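Local coordinates for protein 2-dehydropantoate 2-reductase (Enterococcus faecium, PDB 3WFI) that acts as an NAD-dependent D-mandelate dehydrogenase of the ketopantoate reductase family, interconverting D-2-hydroxy acids and their 2-keto acids, at residues G192-L197 / E246-P251; C198-V203 / D296-L301; Q263-N268 / H303-S308. All coordinates share one frame; numbering follows the deposited sequence.

How the interactions relate
All three contacts lie in the helical C-terminal half of the chain. Interactions 1 and 2 use successive turns of helix 194-201; their centres are 12 Å apart, and Leu298 CD1 packs 3.8 Å from Gly196 C. Interactions 2 and 3 share helix 293-308, with centres 10 Å apart, and meet where Thr199 CG2 lies 3.7 Å from Leu265 CD2. Interactions 1 and 3 do not touch (nearest atoms about 7 Å apart). Interaction 3 lies nearest the NAD-binding residues: the Leu265 side chain is about 7 Å from that of Arg270, and that of Glu306 about 8 Å from that of Glu273. Interactions 2 and 3 lie along the second subunit, which interaction 1 meets through Leu197 alone.

Interaction 1 of 3, residues G192-L197 / E246-P251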
loop_
_atom_site.group_PDB
_atom_site.type_symbol
_atom_site.label_atom_id
_atom_site.label_comp_id
_atom_site.label_asym_id
_atom_site.label_seq_id
_atom_site.Cartn_x
_atom_site.Cartn_y
_atom_site.Cartn_z
ATOM N N GLY B 192 -8.086 -11.576 0.873
ATOM C CA GLY B 192 -7.038 -10.669 1.305
ATOM C C GLY B 192 -6.109 -10.156 0.217
ATOM O O GLY B 192 -5.185 -9.395 0.510
ATOM N N THR B 193 -6.345 -10.565 -1.034
ATOM C CA THR B 193 -5.532 -10.133 -2.161
ATOM C C THR B 193 -6.363 -9.397 -3.196
ATOM O O THR B 193 -6.112 -8.234 -3.463
ATOM C CB THR B 193 -4.774 -11.302 -2.820
ATOM O OG1 THR B 193 -5.672 -12.381 -3.120
ATOM C CG2 THR B 193 -3.692 -11.803 -1.892
ATOM N N MET B 194 -7.358 -10.074 -3.769
ATOM C CA MET B 194 -8.141 -9.493 -4.856
ATOM C C MET B 194 -8.884 -8.240 -4.415
ATOM O O MET B 194 -8.844 -7.215 -5.107
ATOM C CB MET B 194 -9.147 -10.525 -5.402
ATOM C CG MET B 194 -8.522 -11.753 -6.040
ATOM S SD MET B 194 -7.380 -11.389 -7.404
ATOM C CE MET B 194 -5.802 -11.656 -6.577
ATOM N N ASN B 195 -9.524 -8.314 -3.250
ATOM C CA ASN B 195 -10.353 -7.224 -2.741
ATOM C C ASN B 195 -9.584 -5.911 -2.548
ATOM O O ASN B 195 -9.898 -4.908 -3.191
ATOM C CB ASN B 195 -11.028 -7.623 -1.433
ATOM C CG ASN B 195 -12.309 -8.413 -1.648
ATOM O OD1 ASN B 195 -13.143 -8.061 -2.503
ATOM N ND2 ASN B 195 -12.479 -9.476 -0.874
ATOM N N GLY B 196 -8.610 -5.914 -1.637
ATOM C CA GLY B 196 -7.815 -4.716 -1.348
ATOM C C GLY B 196 -7.061 -4.144 -2.527
ATOM O O GLY B 196 -7.087 -2.923 -2.748
ATOM N N LEU B 197 -6.388 -5.009 -3.289
ATOM C CA LEU B 197 -5.576 -4.560 -4.428
ATOM C C LEU B 197 -6.418 -3.942 -5.523
ATOM O O LEU B 197 -6.060 -2.893 -6.066
ATOM C CB LEU B 197 -4.725 -5.714 -4.993
ATOM C CG LEU B 197 -3.667 -6.270 -4.046
ATOM C CD1 LEU B 197 -3.020 -7.512 -4.628
ATOM C CD2 LEU B 197 -2.604 -5.225 -3.677
ATOM N N GLU B 246 -4.540 -16.316 -8.072
ATOM C CA GLU B 246 -4.264 -15.829 -9.418
ATOM C C GLU B 246 -5.217 -16.356 -10.494
ATOM O O GLU B 246 -5.324 -15.762 -11.572
ATOM C CB GLU B 246 -2.795 -16.089 -9.781
ATOM C CG GLU B 246 -1.857 -15.266 -8.898
ATOM C CD GLU B 246 -0.399 -15.420 -9.249
ATOM O OE1 GLU B 246 -0.041 -16.320 -10.021
ATOM O OE2 GLU B 246 0.409 -14.644 -8.714
ATOM N N SER B 247 -5.921 -17.442 -10.200
ATOM C CA SER B 247 -6.978 -17.933 -11.086
ATOM C C SER B 247 -8.122 -16.918 -11.255
ATOM O O SER B 247 -8.849 -16.954 -12.254
ATOM C CB SER B 247 -7.526 -19.276 -10.577
ATOM O OG SER B 247 -8.344 -19.116 -9.432
ATOM N N CYS B 248 -8.259 -15.997 -10.300
ATOM C CA CYS B 248 -9.220 -14.894 -10.426
ATOM C C CYS B 248 -8.910 -13.910 -11.551
ATOM O O CYS B 248 -9.784 -13.138 -11.961
ATOM C CB CYS B 248 -9.298 -14.116 -9.121
ATOM S SG CYS B 248 -9.890 -15.087 -7.726
ATOM N N PHE B 249 -7.663 -13.911 -12.026
ATOM C CA PHE B 249 -7.248 -13.024 -13.115
ATOM C C PHE B 249 -7.828 -13.405 -14.481
ATOM O O PHE B 249 -7.733 -12.615 -15.421
ATOM C CB PHE B 249 -5.726 -13.019 -13.296
ATOM C CG PHE B 249 -4.941 -12.554 -12.097
ATOM C CD1 PHE B 249 -5.474 -11.678 -11.151
ATOM C CD2 PHE B 249 -3.608 -12.955 -11.958
ATOM C CE1 PHE B 249 -4.704 -11.253 -10.069
ATOM C CE2 PHE B 249 -2.838 -12.538 -10.880
ATOM C CZ PHE B 249 -3.386 -11.680 -9.936
ATOM N N ASP B 250 -8.368 -14.614 -14.615
ATOM C CA ASP B 250 -8.766 -15.105 -15.948
ATOM C C ASP B 250 -9.980 -14.324 -16.439
ATOM O O ASP B 250 -11.048 -14.443 -15.861
ATOM C CB ASP B 250 -9.059 -16.608 -15.897
ATOM C CG ASP B 250 -9.142 -17.245 -17.287
ATOM O OD1 ASP B 250 -8.887 -18.461 -17.406
ATOM O OD2 ASP B 250 -9.473 -16.539 -18.258
ATOM N N PRO B 251 -9.831 -13.526 -17.514
ATOM C CA PRO B 251 -11.004 -12.782 -18.013
ATOM C C PRO B 251 -12.144 -13.657 -18.566
ATOM O O PRO B 251 -13.293 -13.207 -18.611
ATOM C CB PRO B 251 -10.424 -11.918 -19.128
ATOM C CG PRO B 251 -9.199 -12.628 -19.578
ATOM C CD PRO B 251 -8.660 -13.359 -18.390
#
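Met194 meets Cys248 and Phe249 with its side chain from CG to the terminal methyl, and this is where the two segments pack closely. Met194 SD lies 3.8 Å from Cys248 CB, while Met194 CG is 4.0 Å from Cys248 SG, so the cysteine rests against the middle of the thioether. The methyl carries on to the ring: Met194 CE is 3.7 Å from Phe249 CE1 and 4.1 Å from Phe249 CZ. Bends at chi2 (-57°) and chi3 (104°) fold the methionine chain so that sulfur and methyl both reach the CE1 corner. The two side chains cross at about a right angle. Met194 SD stands 4.9 Å from the centroid of the Phe249 ring and 61° off its normal, an oblique approach. One face of that ring is backed by its own segment, through Glu246 CA.

Met194 is buried, packed also by Met205 of helix 205-209 and Val218 of helix 214-231. The loop side is looser: Cys248 and Phe249 are partly exposed, and no hydrogen bond joins the segments. The turn at 246-251 is tied locally instead, by the bond from Phe249 N to Glu246 O (3.0 Å). The arrangement is a Met-aromatic contact, closing the loop after helix 238-246 onto the first turn of helix 194-201 in the helical C-terminal domain of the ketopantoate reductase family.

Interaction 2 of 3, residues C198-V203 / D296-L301; sequences CTILDV and DFLTEL
Ile200, in the last turn of helix 194-201, faces Leu301 of helix 293-308 with their CA atoms 7.2 Å apart, the closest backbone approach of the two segments. Ile200 is the one residue of 198-203 that touches 296-301, and it does so with its longer branch. CG1 leaves anti to the carbonyl carbon (chi1 -66°), and the next torsion (chi2 -67°) turns the terminal methyl across Leu301 at about a right angle. Ile200 CD1 lies 3.7 Å from Leu301 CB and 3.4 Å from Leu301 O, so the methyl is pressed onto the backbone as well as the side chain. Nearer the root of the branch, Ile200 CG1 is 4.1 Å from Leu298 CD1; these two side chains slide past each other in opposite directions. Leu301 CD1, meanwhile, sits 3.8 Å above the plane of the Phe297 ring, toward its rim.

The second subunit closes over this site. Ile200 packs on Ile200 of that subunit, Phe297 stacks on its Tyr294, and Glu300 makes a salt bridge to its Lys216. With three buried aliphatic side chains and no hydrogen bond or charge between the segments, the side-chain contacts are apolar, and the one polar atom touched, Leu301 O, meets a methyl rather than a donor. The contact's stability probably rests on shape fit and the exclusion of water, while the bonds of Glu300 cross to the other chain.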
loop_
_atom_site.group_PDB
_atom_site.type_symbol
_atom_site.label_atom_id
_atom_site.label_comp_id
_atom_site.label_asym_id
_atom_site.label_seq_id
_atom_site.Cartn_x
_atom_site.Cartn_y
_atom_site.Cartn_z
ATOM N N CYS B 198 -7.562 -4.559 -5.841
ATOM C CA CYS B 198 -8.442 -4.003 -6.889
ATOM C C CYS B 198 -9.054 -2.690 -6.436
ATOM O O CYS B 198 -9.178 -1.749 -7.225
ATOM C CB CYS B 198 -9.563 -4.973 -7.240
ATOM S SG CYS B 198 -9.004 -6.394 -8.163
ATOM N N THR B 199 -9.426 -2.639 -5.156
ATOM C CA THR B 199 -10.013 -1.445 -4.569
ATOM C C THR B 199 -9.043 -0.268 -4.609
ATOM O O THR B 199 -9.408 0.828 -5.044
ATOM C CB THR B 199 -10.465 -1.712 -3.125
ATOM O OG1 THR B 199 -11.502 -2.702 -3.140
ATOM C CG2 THR B 199 -11.003 -0.446 -2.488
ATOM N N ILE B 200 -7.797 -0.508 -4.230
ATOM C CA ILE B 200 -6.795 0.561 -4.217
ATOM C C ILE B 200 -6.315 0.959 -5.619
ATOM O O ILE B 200 -6.148 2.140 -5.893
ATOM C CB ILE B 200 -5.576 0.189 -3.339
ATOM C CG1 ILE B 200 -6.008 0.082 -1.889
ATOM C CG2 ILE B 200 -4.485 1.237 -3.434
ATOM C CD1 ILE B 200 -6.436 1.393 -1.293
ATOM N N LEU B 201 -6.094 -0.011 -6.490
ATOM C CA LEU B 201 -5.570 0.282 -7.841
ATOM C C LEU B 201 -6.645 0.691 -8.851
ATOM O O LEU B 201 -6.316 1.176 -9.942
ATOM C CB LEU B 201 -4.775 -0.908 -8.368
ATOM C CG LEU B 201 -3.474 -1.191 -7.617
ATOM C CD1 LEU B 201 -2.930 -2.578 -7.934
ATOM C CD2 LEU B 201 -2.442 -0.116 -7.937
ATOM N N ASP B 202 -7.911 0.516 -8.483
ATOM C CA ASP B 202 -9.053 0.827 -9.350
ATOM C C ASP B 202 -9.042 -0.020 -10.617
ATOM O O ASP B 202 -9.007 0.501 -11.739
ATOM C CB ASP B 202 -9.121 2.325 -9.688
ATOM C CG ASP B 202 -10.461 2.720 -10.311
ATOM O OD1 ASP B 202 -11.452 1.990 -10.119
ATOM O OD2 ASP B 202 -10.526 3.750 -11.004
ATOM N N VAL B 203 -9.082 -1.333 -10.428
ATOM C CA VAL B 203 -8.993 -2.285 -11.529
ATOM C C VAL B 203 -9.897 -3.459 -11.229
ATOM O O VAL B 203 -10.172 -3.750 -10.068
ATOM C CB VAL B 203 -7.531 -2.793 -11.729
ATOM C CG1 VAL B 203 -6.645 -1.699 -12.299
ATOM C CG2 VAL B 203 -6.926 -3.328 -10.432
ATOM N N ASP B 296 -0.805 -5.004 7.011
ATOM C CA ASP B 296 -0.877 -3.703 7.722
ATOM C C ASP B 296 -1.099 -2.546 6.722
ATOM O O ASP B 296 -2.016 -1.738 6.867
ATOM C CB ASP B 296 0.408 -3.439 8.502
ATOM C CG ASP B 296 0.661 -4.454 9.636
ATOM O OD1 ASP B 296 -0.172 -5.364 9.899
ATOM O OD2 ASP B 296 1.746 -4.354 10.249
ATOM N N PHE B 297 -0.239 -2.486 5.715
ATOM C CA PHE B 297 -0.227 -1.386 4.724
ATOM C C PHE B 297 -1.487 -1.381 3.855
ATOM O O PHE B 297 -2.083 -0.327 3.632
ATOM C CB PHE B 297 1.027 -1.506 3.851
ATOM C CG PHE B 297 1.431 -0.242 3.119
ATOM C CD1 PHE B 297 2.484 -0.294 2.219
ATOM C CD2 PHE B 297 0.820 0.993 3.344
ATOM C CE1 PHE B 297 2.900 0.826 1.537
ATOM C CE2 PHE B 297 1.233 2.118 2.655
ATOM C CZ PHE B 297 2.272 2.041 1.748
ATOM N N LEU B 298 -1.892 -2.549 3.378
ATOM C CA LEU B 298 -3.087 -2.651 2.558
ATOM C C LEU B 298 -4.312 -2.198 3.360
ATOM O O LEU B 298 -5.177 -1.499 2.839
ATOM C CB LEU B 298 -3.277 -4.076 2.025
ATOM C CG LEU B 298 -4.365 -4.250 0.960
ATOM C CD1 LEU B 298 -4.232 -3.227 -0.160
ATOM C CD2 LEU B 298 -4.335 -5.653 0.380
ATOM N N THR B 299 -4.373 -2.604 4.633
ATOM C CA THR B 299 -5.459 -2.189 5.495
ATOM C C THR B 299 -5.448 -0.672 5.666
ATOM O O THR B 299 -6.478 -0.003 5.530
ATOM C CB THR B 299 -5.372 -2.903 6.858
ATOM O OG1 THR B 299 -5.497 -4.318 6.647
ATOM C CG2 THR B 299 -6.465 -2.438 7.794
ATOM N N GLU B 300 -4.272 -0.129 5.957
ATOM C CA GLU B 300 -4.117 1.310 6.099
ATOM C C GLU B 300 -4.526 2.050 4.807
ATOM O O GLU B 300 -5.181 3.091 4.867
ATOM C CB GLU B 300 -2.676 1.627 6.483
ATOM C CG GLU B 300 -2.369 1.278 7.937
ATOM C CD GLU B 300 -0.930 0.905 8.165
ATOM O OE1 GLU B 300 -0.082 1.187 7.282
ATOM O OE2 GLU B 300 -0.656 0.306 9.223
ATOM N N LEU B 301 -4.132 1.512 3.651
ATOM C CA LEU B 301 -4.458 2.148 2.378
ATOM C C LEU B 301 -5.957 2.134 2.070
ATOM O O LEU B 301 -6.515 3.148 1.607
ATOM C CB LEU B 301 -3.705 1.472 1.236
ATOM C CG LEU B 301 -2.224 1.794 1.160
ATOM C CD1 LEU B 301 -1.513 0.786 0.256
ATOM C CD2 LEU B 301 -2.021 3.221 0.676
#

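Interaction 3 of 3, residues Q263-N268 / H303-S308; sequences QDLIKN and HAKEDS
Leu265 makes apolar contact with Glu306 and Lys305 where helix 263-267 runs beside helix 303-308, their axes 10.5 Å apart at closest approach and 37° from parallel. With CG anti to its N (chi1 -176°), Leu265 extends toward the second helix and sets both methyls against it. Leu265 CD1 is 3.7 Å from Glu306 CG and Leu265 CD2 3.8 Å from the same carbon, a fork set across the glutamate stem. Leu265 CD2 lies 3.9 Å from Lys305 CG. A lighter touch joins Ile266 CD1 and Lys305 CE at 4.2 Å, the chains crossing at about a right angle.

No hydrogen bond crosses between the two segments; two side-chain bonds lie within helix 303-308. His303 ND1 gives a nearly straight bond of 2.7 Å to Glu306 OE1 (167°); the oxygen lies in the ring plane but is met from above the carboxylate plane. Ser308 OG donates to Lys305 O at 2.8 Å.

The polar ends also bond beyond the two segments: Thr272 OG1 pairs with Glu306 OE2, Asp275 with His303 NE2, and Lys305 NZ reaches Leu201 O of the second subunit. Asp264 makes a salt bridge to the NAD-binding Arg270. Lys305 and Glu306 pack by their stems and bond by their heads; His303, bonded to a carboxylate at each ring nitrogen, may carry a proton on both and would then offset the charge of Glu306.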
loop_
_atom_site.group_PDB
_atom_site.type_symbol
_atom_site.label_atom_id
_atom_site.label_comp_id
_atom_site.label_asym_id
_atom_site.label_seq_id
_atom_site.Cartn_x
_atom_site.Cartn_y
_atom_site.Cartn_z
ATOM N N GLN B 263 -16.928 -3.159 -4.943
ATOM C CA GLN B 263 -18.361 -2.840 -4.993
ATOM C C GLN B 263 -18.793 -2.073 -3.752
ATOM O O GLN B 263 -19.490 -1.074 -3.854
ATOM C CB GLN B 263 -19.199 -4.117 -5.146
ATOM C CG GLN B 263 -18.885 -4.860 -6.428
ATOM C CD GLN B 263 -19.774 -6.050 -6.679
ATOM O OE1 GLN B 263 -20.592 -6.434 -5.837
ATOM N NE2 GLN B 263 -19.617 -6.647 -7.852
ATOM N N ASP B 264 -18.363 -2.527 -2.580
ATOM C CA ASP B 264 -18.700 -1.842 -1.331
ATOM C C ASP B 264 -18.226 -0.387 -1.333
ATOM O O ASP B 264 -19.004 0.536 -1.108
ATOM C CB ASP B 264 -18.076 -2.555 -0.130
ATOM C CG ASP B 264 -18.749 -3.887 0.196
ATOM O OD1 ASP B 264 -19.872 -4.151 -0.308
ATOM O OD2 ASP B 264 -18.150 -4.654 0.996
ATOM N N LEU B 265 -16.950 -0.179 -1.618
ATOM C CA LEU B 265 -16.355 1.138 -1.447
ATOM C C LEU B 265 -16.556 2.047 -2.656
ATOM O O LEU B 265 -17.126 3.123 -2.531
ATOM C CB LEU B 265 -14.860 1.020 -1.141
ATOM C CG LEU B 265 -14.127 2.340 -0.847
ATOM C CD1 LEU B 265 -14.882 3.180 0.163
ATOM C CD2 LEU B 265 -12.712 2.062 -0.353
ATOM N N ILE B 266 -16.069 1.609 -3.809
ATOM C CA ILE B 266 -16.002 2.471 -4.991
ATOM C C ILE B 266 -17.399 2.727 -5.558
ATOM O O ILE B 266 -17.720 3.862 -5.927
ATOM C CB ILE B 266 -15.102 1.869 -6.082
ATOM C CG1 ILE B 266 -13.698 1.568 -5.538
ATOM C CG2 ILE B 266 -15.032 2.791 -7.300
ATOM C CD1 ILE B 266 -12.988 2.743 -4.903
ATOM N N LYS B 267 -18.233 1.687 -5.583
ATOM C CA LYS B 267 -19.595 1.794 -6.119
ATOM C C LYS B 267 -20.633 2.231 -5.091
ATOM O O LYS B 267 -21.409 3.158 -5.347
ATOM C CB LYS B 267 -20.056 0.456 -6.700
ATOM C CG LYS B 267 -19.344 0.009 -7.955
ATOM C CD LYS B 267 -20.199 -1.053 -8.667
ATOM C CE LYS B 267 -21.692 -0.705 -8.789
ATOM N NZ LYS B 267 -22.468 -1.692 -9.599
ATOM N N ASN B 268 -20.691 1.535 -3.960
ATOM C CA ASN B 268 -21.754 1.760 -2.976
ATOM C C ASN B 268 -21.398 2.797 -1.904
ATOM O O ASN B 268 -22.241 3.136 -1.066
ATOM C CB ASN B 268 -22.137 0.441 -2.302
ATOM C CG ASN B 268 -22.673 -0.588 -3.282
ATOM O OD1 ASN B 268 -22.728 -0.355 -4.477
ATOM N ND2 ASN B 268 -23.073 -1.738 -2.765
ATOM N N HIS B 303 -8.374 1.979 4.262
ATOM C CA HIS B 303 -8.987 2.963 5.156
ATOM C C HIS B 303 -8.785 4.397 4.679
ATOM O O HIS B 303 -9.709 5.217 4.754
ATOM C CB HIS B 303 -8.478 2.778 6.597
ATOM C CG HIS B 303 -9.079 1.617 7.311
ATOM N ND1 HIS B 303 -10.426 1.298 7.247
ATOM C CD2 HIS B 303 -8.517 0.694 8.124
ATOM C CE1 HIS B 303 -10.652 0.227 7.981
ATOM N NE2 HIS B 303 -9.512 -0.154 8.524
ATOM N N ALA B 304 -7.574 4.714 4.217
ATOM C CA ALA B 304 -7.295 6.034 3.664
ATOM C C ALA B 304 -8.183 6.326 2.441
ATOM O O ALA B 304 -8.639 7.463 2.250
ATOM C CB ALA B 304 -5.825 6.168 3.296
ATOM N N LYS B 305 -8.434 5.299 1.632
ATOM C CA LYS B 305 -9.262 5.469 0.433
ATOM C C LYS B 305 -10.726 5.703 0.839
ATOM O O LYS B 305 -11.385 6.587 0.288
ATOM C CB LYS B 305 -9.161 4.251 -0.480
ATOM C CG LYS B 305 -9.891 4.391 -1.828
ATOM C CD LYS B 305 -9.250 5.430 -2.739
ATOM C CE LYS B 305 -9.936 5.468 -4.099
ATOM N NZ LYS B 305 -9.258 6.397 -5.029
ATOM N N GLU B 306 -11.203 4.925 1.811
ATOM C CA GLU B 306 -12.508 5.168 2.452
ATOM C C GLU B 306 -12.607 6.628 2.896
ATOM O O GLU B 306 -13.547 7.336 2.552
ATOM C CB GLU B 306 -12.718 4.243 3.665
ATOM C CG GLU B 306 -12.948 2.775 3.336
ATOM C CD GLU B 306 -12.856 1.876 4.561
ATOM O OE1 GLU B 306 -12.337 2.338 5.597
ATOM O OE2 GLU B 306 -13.326 0.718 4.492
ATOM N N ASP B 307 -11.615 7.074 3.652
ATOM C CA ASP B 307 -11.605 8.421 4.184
ATOM C C ASP B 307 -11.641 9.458 3.062
ATOM O O ASP B 307 -12.389 10.418 3.141
ATOM C CB ASP B 307 -10.386 8.647 5.075
ATOM C CG ASP B 307 -10.409 7.789 6.345
ATOM O OD1 ASP B 307 -11.489 7.323 6.752
ATOM O OD2 ASP B 307 -9.340 7.615 6.967
ATOM N N SER B 308 -10.858 9.236 2.014
ATOM C CA SER B 308 -10.780 10.177 0.903
ATOM C C SER B 308 -12.101 10.309 0.141
ATOM O O SER B 308 -12.340 11.332 -0.498
ATOM C CB SER B 308 -9.650 9.791 -0.063
ATOM O OG SER B 308 -10.019 8.738 -0.932
#